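Local coordinates for MAR1 Ribonuclease (Caenorhabditis elegans, PDB 2B34), which is probably a hydrolase of the isochorismatase family, possibly a ribonuclease, whose natural substrate is not established, at residues T54-Y60 with T79-T85; S40-D45 with T70-L75; V115-Y120 with Q150-A156. All blocks are in the same frame, centred on the assembly; numbering follows the deposited sequence.

Contact 1 (T54-Y60 with T79-T85); sequences TIVTEQY and TPIFDKT
The carboxylate of E58 overlaps I81, whose CG2 methyl lies 3.6 Å from E58 CD. The methyl only packs beside it, for OE2 is hydrogen-bonded to T67 OG1 and OE1 to H66 ND1. E58 and I81 sit on one face of a parallel beta pair, strand 54-59 against strand 81-84, at one edge of the six-stranded parallel sheet of this isochorismatase-type alpha/beta fold; 81-84 is an outermost strand within the chain. On the same face V56 packs its CB against I81 CG1, and its CG2 meets T79 CG2 at 3.8 Å.

The backbone bonds step regularly between the strands. V56 N gives to P80 O, V56 O takes F82 N at 2.9 Å, E58 N gives to F82 O, and E58 O takes K84 N. Past the strand, the N-H of Y60 meets K84 O at 2.9 Å and almost straight (174°). Where the strands splay at the other end, a water fills in, accepting from T54 N and donating to T79 OG1, 2.7 Å away; that hydroxyl is also bonded to A76 O.

The opposite face carries T57 and Q59 with F82 and K84. K84 starts with CG between its backbone N and carbonyl carbon (chi1 59°), runs extended across T57 with CE 3.5 Å from T57 OG1, and bends only at its last torsion (64°). Its NZ thereby reaches D21 OD2 in a salt bridge and the carbonyls of K86 and F87, while T57 OG1 bonds OD1, so D21 is held through both oxygens. The buried lysine thus has its charge met by D21 and two carbonyls, consistent with the aspartate-lysine pair that isochorismatase-family hydrolases set beside a nucleophilic cysteine.

Contact 2 (S40-D45 with T70-L75); sequences SRRLID and TLKEGL
The guanidinium of R41 is flanked on one face by G74, whose CA stands 3.3 Å above the plane toward the rim, with the carbonyl carbon of E73 farther off on the same face. At its edge, in plane, lies D45 OD1 one turn along the helix. R41 is a knob in the hole made by T70, L71, E73 and G74, and so joins two helices of the alpha/beta sandwich, 33-49 and 69-74, that run nearly parallel (11° between the short segments).

Two bonds of unequal quality steer the knob. The salt bridge from R41 NE to D45 OD1 is 2.8 Å long and straight at 179°, and it holds the flat group in its orientation; the same oxygen also pairs with R48, which in turn bonds G74 O. Across the helices R41 NH1 gives only a weak bond to T70 O, at 2.7 Å but bent to 116°. With CG anti to the backbone N, the chain then folds at chi2 to carry its head over G74 and E73 to T70 O.

Below this polar layer the contact turns apolar. L71 sends CD2 into the groove beside R41, 3.5 Å from R41 N, and against S40 CB. I44 uses both branches: CD1 meets L71 CD2 at 3.8 Å, crossing it at about a right angle, and CG2 presses on the backbone of G74 and on L75 CD2.

The absence of a side chain at G74 probably lets R41 and D45 lie this close. A beta carbon built on its backbone would clash with R41 NE and D45 OD1, whereas G74 CA itself rests 3.5 Å from R41 NE.

Contact 3 (V115-Y120 with Q150-A156); sequences VLQTTY and QMEQAGA
The Schellman motif that ends helix 141-154 sets A156 against T119 of helix 114-124, A156 CB to T119 CG2 at 3.7 Å. G155, with positive phi, is its C-prime residue, and A156 N returns to M151 O while G155 N makes a weak bond to E152 O.

T119 is fixed in rotation by its hydroxyl: OG1 gives to V115 O at 2.7 Å, on the opposite face of that carbonyl plane from T119 N. With OG1 at chi1 -68°, CG2 stands anti to the backbone N, against both A156 CB and M151 CG. With a serine here the hydroxyl bond could persist, but the loss of the methyl would probably leave a gap facing A156 and M151.

The two helices are nearly parallel (5°) and cover strands 103-109 and 128-137 of the central parallel sheet, as in a Rossmann-like alpha/beta fold. M151 reaches, extended, across the seam; its CE touches V115 CG1 at 3.7 Å and its CG meets L116 CD1.

At the more exposed side, Y120 CE1 lies 3.6 Å from A154 CB, one ring face carries L116 CD1 of its own helix, and Q150 O sits at the ring edge. Two waters extend this: one joins Y120 OH to Q150 OE1, the other joins it to Q150 O. Q150 NE2 bonds F146 O, and OE1 also takes T159 OG1 of the second subunit.

All three contacts belong to one alpha/beta domain built on a parallel sheet. Contacts 1 and 2 are neighbours, with centres 14 Å apart, and interleave along the chain: helix 33-49 leads to strand 54-59, and helix 69-74 to strand 81-84. They also touch, L75 packing on V56, T54 and I81, so the helix pair packs directly on the edge strands. Contact 3 comes later in the chain, about 19 Å from contact 1 and 23 Å from contact 2 between centres, on the other side of the chain's centre from contact 2. Contacts 1 and 3 both touch the second subunit, and contact 3 also the third, so both take part in the tetramer's interfaces.

Contact 1 (T54-Y60 with T79-T85)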
# COMPACT_ATOMS: atom_id res chain seq x y z
N THR A 54 -19.66 19.55 -14.70
CA THR A 54 -20.15 18.45 -13.88
C THR A 54 -21.01 17.52 -14.73
O THR A 54 -21.82 17.98 -15.54
CB THR A 54 -20.95 18.97 -12.66
OG1 THR A 54 -20.14 19.88 -11.90
CG2 THR A 54 -21.38 17.81 -11.75
N ILE A 55 -20.82 16.22 -14.53
CA ILE A 55 -21.60 15.17 -15.19
C ILE A 55 -22.18 14.25 -14.12
O ILE A 55 -21.47 13.81 -13.22
CB ILE A 55 -20.73 14.34 -16.18
CG1 ILE A 55 -20.08 15.23 -17.26
CG2 ILE A 55 -21.54 13.18 -16.80
CD1 ILE A 55 -21.02 15.67 -18.40
N VAL A 56 -23.47 13.95 -14.22
CA VAL A 56 -24.15 13.06 -13.29
C VAL A 56 -24.73 11.87 -14.05
O VAL A 56 -25.37 12.05 -15.09
CB VAL A 56 -25.28 13.78 -12.51
CG1 VAL A 56 -25.90 12.87 -11.44
CG2 VAL A 56 -24.77 15.07 -11.87
N THR A 57 -24.50 10.66 -13.55
CA THR A 57 -25.18 9.47 -14.08
C THR A 57 -26.11 8.87 -13.04
O THR A 57 -25.87 8.97 -11.83
CB THR A 57 -24.20 8.37 -14.56
OG1 THR A 57 -23.37 7.93 -13.47
CG2 THR A 57 -23.34 8.86 -15.73
N GLU A 58 -27.18 8.24 -13.53
CA GLU A 58 -28.09 7.47 -12.69
C GLU A 58 -28.25 6.07 -13.27
O GLU A 58 -28.58 5.91 -14.45
CB GLU A 58 -29.45 8.18 -12.57
CG GLU A 58 -29.35 9.61 -12.06
CD GLU A 58 -30.69 10.31 -11.95
OE1 GLU A 58 -31.65 9.89 -12.63
OE2 GLU A 58 -30.78 11.29 -11.17
N GLN A 59 -27.99 5.06 -12.45
CA GLN A 59 -28.14 3.66 -12.83
C GLN A 59 -29.60 3.25 -12.73
O GLN A 59 -30.21 3.41 -11.67
CB GLN A 59 -27.27 2.76 -11.94
CG GLN A 59 -27.47 1.24 -12.15
CD GLN A 59 -26.73 0.68 -13.36
OE1 GLN A 59 -27.00 -0.45 -13.79
NE2 GLN A 59 -25.80 1.44 -13.90
N TYR A 60 -30.14 2.73 -13.83
CA TYR A 60 -31.52 2.23 -13.89
C TYR A 60 -32.48 2.98 -12.94
O TYR A 60 -33.02 2.38 -12.01
CB TYR A 60 -31.54 0.71 -13.63
CG TYR A 60 -32.87 0.03 -13.92
CD1 TYR A 60 -33.40 0.01 -15.21
CD2 TYR A 60 -33.57 -0.62 -12.91
CE1 TYR A 60 -34.62 -0.62 -15.47
CE2 TYR A 60 -34.78 -1.26 -13.16
CZ TYR A 60 -35.30 -1.25 -14.44
OH TYR A 60 -36.50 -1.88 -14.69
N THR A 79 -26.12 21.32 -15.88
CA THR A 79 -25.52 20.01 -15.62
C THR A 79 -26.32 18.86 -16.24
O THR A 79 -27.49 18.66 -15.90
CB THR A 79 -25.30 19.77 -14.11
OG1 THR A 79 -24.37 20.73 -13.60
CG2 THR A 79 -24.77 18.36 -13.83
N PRO A 80 -25.68 18.10 -17.15
CA PRO A 80 -26.30 16.91 -17.73
C PRO A 80 -26.47 15.80 -16.70
O PRO A 80 -25.61 15.60 -15.84
CB PRO A 80 -25.30 16.47 -18.81
CG PRO A 80 -24.38 17.62 -19.00
CD PRO A 80 -24.32 18.31 -17.69
N ILE A 81 -27.59 15.09 -16.79
CA ILE A 81 -27.84 13.89 -15.99
C ILE A 81 -28.27 12.79 -16.94
O ILE A 81 -29.34 12.87 -17.55
CB ILE A 81 -28.93 14.11 -14.91
CG1 ILE A 81 -28.49 15.18 -13.90
CG2 ILE A 81 -29.27 12.79 -14.22
CD1 ILE A 81 -29.63 15.73 -13.03
N PHE A 82 -27.43 11.76 -17.06
CA PHE A 82 -27.69 10.65 -17.98
C PHE A 82 -28.06 9.37 -17.25
O PHE A 82 -27.48 9.05 -16.21
CB PHE A 82 -26.47 10.40 -18.87
CG PHE A 82 -26.00 11.61 -19.65
CD1 PHE A 82 -26.86 12.25 -20.54
CD2 PHE A 82 -24.70 12.09 -19.50
CE1 PHE A 82 -26.43 13.37 -21.26
CE2 PHE A 82 -24.26 13.19 -20.21
CZ PHE A 82 -25.12 13.84 -21.10
N ASP A 83 -29.02 8.64 -17.80
CA ASP A 83 -29.34 7.31 -17.28
C ASP A 83 -28.52 6.24 -18.02
O ASP A 83 -28.09 6.45 -19.15
CB ASP A 83 -30.84 7.02 -17.36
CG ASP A 83 -31.36 6.94 -18.78
OD1 ASP A 83 -31.23 7.92 -19.54
OD2 ASP A 83 -31.92 5.88 -19.15
N LYS A 84 -28.32 5.10 -17.36
CA LYS A 84 -27.53 4.01 -17.92
C LYS A 84 -27.84 2.69 -17.24
O LYS A 84 -28.37 2.66 -16.12
CB LYS A 84 -26.02 4.32 -17.81
CG LYS A 84 -25.51 4.54 -16.38
CD LYS A 84 -23.99 4.60 -16.33
CE LYS A 84 -23.46 4.73 -14.90
NZ LYS A 84 -23.78 3.55 -14.04
N THR A 85 -27.48 1.60 -17.91
CA THR A 85 -27.53 0.26 -17.34
C THR A 85 -26.12 -0.32 -17.24
O THR A 85 -25.85 -1.18 -16.39
CB THR A 85 -28.42 -0.69 -18.15
OG1 THR A 85 -28.12 -0.54 -19.55
CG2 THR A 85 -29.90 -0.36 -17.92
O HOH W 1 -22.03 21.36 -14.89

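Contact 2 (S40-D45 with T70-L75)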
# COMPACT_ATOMS: atom_id res chain seq x y z
N SER A 40 -19.88 14.64 -1.05
CA SER A 40 -20.15 14.80 -2.49
C SER A 40 -20.78 16.17 -2.78
O SER A 40 -20.47 16.77 -3.80
CB SER A 40 -21.04 13.67 -3.03
OG SER A 40 -20.39 12.41 -2.93
N ARG A 41 -21.64 16.65 -1.88
CA ARG A 41 -22.22 18.00 -2.02
C ARG A 41 -21.16 19.10 -1.98
O ARG A 41 -21.28 20.11 -2.68
CB ARG A 41 -23.33 18.23 -0.98
CG ARG A 41 -24.01 19.62 -1.00
CD ARG A 41 -24.67 19.98 -2.35
NE ARG A 41 -25.02 21.40 -2.39
CZ ARG A 41 -26.18 21.91 -1.99
NH1 ARG A 41 -27.14 21.13 -1.52
NH2 ARG A 41 -26.39 23.22 -2.05
N ARG A 42 -20.11 18.90 -1.18
CA ARG A 42 -18.98 19.84 -1.12
C ARG A 42 -18.27 19.99 -2.47
O ARG A 42 -17.92 21.10 -2.87
CB ARG A 42 -17.97 19.43 -0.04
CG ARG A 42 -18.47 19.63 1.37
CD ARG A 42 -17.53 19.02 2.39
NE ARG A 42 -18.01 19.24 3.75
CZ ARG A 42 -17.22 19.39 4.81
NH1 ARG A 42 -15.90 19.37 4.68
NH2 ARG A 42 -17.76 19.58 6.01
N LEU A 43 -18.05 18.86 -3.15
CA LEU A 43 -17.40 18.86 -4.45
C LEU A 43 -18.29 19.45 -5.54
O LEU A 43 -17.80 20.19 -6.40
CB LEU A 43 -16.95 17.45 -4.83
CG LEU A 43 -15.58 17.16 -4.22
CD1 LEU A 43 -15.56 15.83 -3.54
CD2 LEU A 43 -14.45 17.32 -5.25
N ILE A 44 -19.58 19.12 -5.49
CA ILE A 44 -20.57 19.71 -6.39
C ILE A 44 -20.62 21.24 -6.25
O ILE A 44 -20.63 21.94 -7.26
CB ILE A 44 -21.96 19.07 -6.18
CG1 ILE A 44 -22.02 17.70 -6.87
CG2 ILE A 44 -23.07 19.97 -6.72
CD1 ILE A 44 -23.13 16.79 -6.37
N ASP A 45 -20.64 21.73 -5.01
CA ASP A 45 -20.60 23.16 -4.72
C ASP A 45 -19.30 23.79 -5.23
O ASP A 45 -19.32 24.87 -5.83
CB ASP A 45 -20.72 23.43 -3.22
CG ASP A 45 -22.11 23.17 -2.67
OD1 ASP A 45 -23.10 23.14 -3.44
OD2 ASP A 45 -22.21 22.99 -1.44
N THR A 70 -30.51 16.71 -2.25
CA THR A 70 -29.49 17.66 -1.79
C THR A 70 -28.37 17.87 -2.80
O THR A 70 -27.88 18.98 -2.96
CB THR A 70 -28.87 17.21 -0.45
OG1 THR A 70 -29.91 16.78 0.44
CG2 THR A 70 -28.11 18.36 0.20
N LEU A 71 -27.98 16.80 -3.49
CA LEU A 71 -26.92 16.87 -4.49
C LEU A 71 -27.37 17.65 -5.73
O LEU A 71 -26.61 18.46 -6.27
CB LEU A 71 -26.42 15.47 -4.88
CG LEU A 71 -25.82 14.60 -3.77
CD1 LEU A 71 -25.55 13.20 -4.27
CD2 LEU A 71 -24.56 15.21 -3.18
N LYS A 72 -28.61 17.41 -6.15
CA LYS A 72 -29.21 18.12 -7.28
C LYS A 72 -29.36 19.61 -7.01
O LYS A 72 -29.21 20.42 -7.92
CB LYS A 72 -30.57 17.51 -7.63
CG LYS A 72 -30.49 16.12 -8.24
CD LYS A 72 -31.86 15.60 -8.65
CE LYS A 72 -32.33 16.21 -9.97
NZ LYS A 72 -33.62 15.61 -10.42
N GLU A 73 -29.65 19.96 -5.75
CA GLU A 73 -29.79 21.35 -5.32
C GLU A 73 -28.52 22.18 -5.57
O GLU A 73 -28.60 23.37 -5.84
CB GLU A 73 -30.13 21.42 -3.83
CG GLU A 73 -31.55 21.05 -3.46
CD GLU A 73 -31.81 21.17 -1.97
OE1 GLU A 73 -31.71 22.30 -1.42
OE2 GLU A 73 -32.11 20.14 -1.33
N GLY A 74 -27.37 21.53 -5.46
CA GLY A 74 -26.09 22.22 -5.62
C GLY A 74 -25.52 22.23 -7.03
O GLY A 74 -24.58 22.98 -7.32
N LEU A 75 -26.07 21.40 -7.91
CA LEU A 75 -25.54 21.24 -9.26
C LEU A 75 -25.49 22.55 -10.03
O LEU A 75 -26.43 23.35 -9.96
CB LEU A 75 -26.36 20.21 -10.06
CG LEU A 75 -26.24 18.74 -9.69
CD1 LEU A 75 -27.17 17.93 -10.58
CD2 LEU A 75 -24.80 18.22 -9.79

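Contact 3 (V115-Y120 with Q150-A156)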
# COMPACT_ATOMS: atom_id res chain seq x y z
N VAL A 115 -17.75 3.02 -9.91
CA VAL A 115 -16.61 3.91 -9.71
C VAL A 115 -15.35 3.26 -10.25
O VAL A 115 -14.56 3.92 -10.93
CB VAL A 115 -16.44 4.32 -8.22
CG1 VAL A 115 -15.26 5.27 -8.04
CG2 VAL A 115 -17.72 4.97 -7.68
N LEU A 116 -15.16 1.97 -9.97
CA LEU A 116 -14.02 1.22 -10.47
C LEU A 116 -14.05 1.08 -11.99
O LEU A 116 -13.05 1.35 -12.66
CB LEU A 116 -13.92 -0.16 -9.81
CG LEU A 116 -12.74 -1.06 -10.21
CD1 LEU A 116 -11.40 -0.36 -9.95
CD2 LEU A 116 -12.79 -2.40 -9.49
N GLN A 117 -15.19 0.65 -12.54
CA GLN A 117 -15.34 0.49 -13.99
C GLN A 117 -15.19 1.82 -14.73
O GLN A 117 -14.56 1.88 -15.78
CB GLN A 117 -16.67 -0.18 -14.35
CG GLN A 117 -16.82 -1.63 -13.88
CD GLN A 117 -15.68 -2.54 -14.31
OE1 GLN A 117 -15.16 -2.44 -15.42
NE2 GLN A 117 -15.28 -3.45 -13.42
N THR A 118 -15.77 2.88 -14.17
CA THR A 118 -15.60 4.23 -14.72
C THR A 118 -14.13 4.61 -14.71
O THR A 118 -13.60 5.06 -15.72
CB THR A 118 -16.44 5.29 -13.95
OG1 THR A 118 -17.83 4.95 -14.04
CG2 THR A 118 -16.24 6.69 -14.52
N THR A 119 -13.48 4.41 -13.56
CA THR A 119 -12.05 4.68 -13.37
C THR A 119 -11.19 4.01 -14.44
O THR A 119 -10.35 4.67 -15.07
CB THR A 119 -11.59 4.26 -11.94
OG1 THR A 119 -12.19 5.13 -10.97
CG2 THR A 119 -10.07 4.32 -11.79
N TYR A 120 -11.40 2.71 -14.66
CA TYR A 120 -10.67 1.96 -15.68
C TYR A 120 -10.90 2.51 -17.09
O TYR A 120 -9.94 2.69 -17.85
CB TYR A 120 -11.07 0.48 -15.67
CG TYR A 120 -10.52 -0.37 -14.54
CD1 TYR A 120 -9.50 0.10 -13.70
CD2 TYR A 120 -11.00 -1.67 -14.35
CE1 TYR A 120 -9.00 -0.71 -12.67
CE2 TYR A 120 -10.50 -2.48 -13.33
CZ TYR A 120 -9.51 -1.99 -12.50
OH TYR A 120 -9.02 -2.81 -11.50
N GLN A 150 -7.42 -1.40 -6.11
CA GLN A 150 -7.47 -1.68 -7.55
C GLN A 150 -7.37 -0.39 -8.37
O GLN A 150 -6.71 -0.36 -9.41
CB GLN A 150 -8.76 -2.41 -7.93
CG GLN A 150 -8.92 -3.77 -7.28
CD GLN A 150 -10.31 -4.34 -7.44
OE1 GLN A 150 -10.66 -4.87 -8.49
NE2 GLN A 150 -11.11 -4.26 -6.37
N MET A 151 -8.02 0.66 -7.88
CA MET A 151 -7.97 1.97 -8.54
C MET A 151 -6.54 2.50 -8.59
O MET A 151 -6.08 2.94 -9.64
CB MET A 151 -8.89 2.97 -7.84
CG MET A 151 -10.37 2.71 -8.04
SD MET A 151 -11.36 3.69 -6.89
CE MET A 151 -12.85 2.73 -6.82
N GLU A 152 -5.83 2.45 -7.46
CA GLU A 152 -4.46 2.96 -7.41
C GLU A 152 -3.46 2.06 -8.15
O GLU A 152 -2.47 2.57 -8.68
CB GLU A 152 -4.01 3.25 -5.97
CG GLU A 152 -3.34 2.10 -5.24
CD GLU A 152 -2.93 2.48 -3.83
OE1 GLU A 152 -2.45 3.61 -3.63
OE2 GLU A 152 -3.10 1.63 -2.93
N GLN A 153 -3.71 0.75 -8.18
CA GLN A 153 -2.91 -0.18 -8.99
C GLN A 153 -2.96 0.22 -10.47
O GLN A 153 -1.95 0.14 -11.17
CB GLN A 153 -3.39 -1.63 -8.82
CG GLN A 153 -2.98 -2.31 -7.52
CD GLN A 153 -3.45 -3.77 -7.44
OE1 GLN A 153 -4.59 -4.06 -7.07
NE2 GLN A 153 -2.55 -4.69 -7.78
N ALA A 154 -4.14 0.65 -10.92
CA ALA A 154 -4.34 1.07 -12.31
C ALA A 154 -3.81 2.47 -12.62
O ALA A 154 -3.69 2.84 -13.79
CB ALA A 154 -5.82 0.96 -12.67
N GLY A 155 -3.51 3.25 -11.58
CA GLY A 155 -2.95 4.59 -11.75
C GLY A 155 -3.86 5.74 -11.36
O GLY A 155 -3.56 6.91 -11.64
N ALA A 156 -4.99 5.42 -10.72
CA ALA A 156 -5.90 6.44 -10.22
C ALA A 156 -5.33 7.06 -8.95
O ALA A 156 -4.68 6.38 -8.17
CB ALA A 156 -7.26 5.85 -9.95
O HOH W 2 -10.16 -5.03 -10.97
O HOH W 3 -6.08 -2.54 -10.84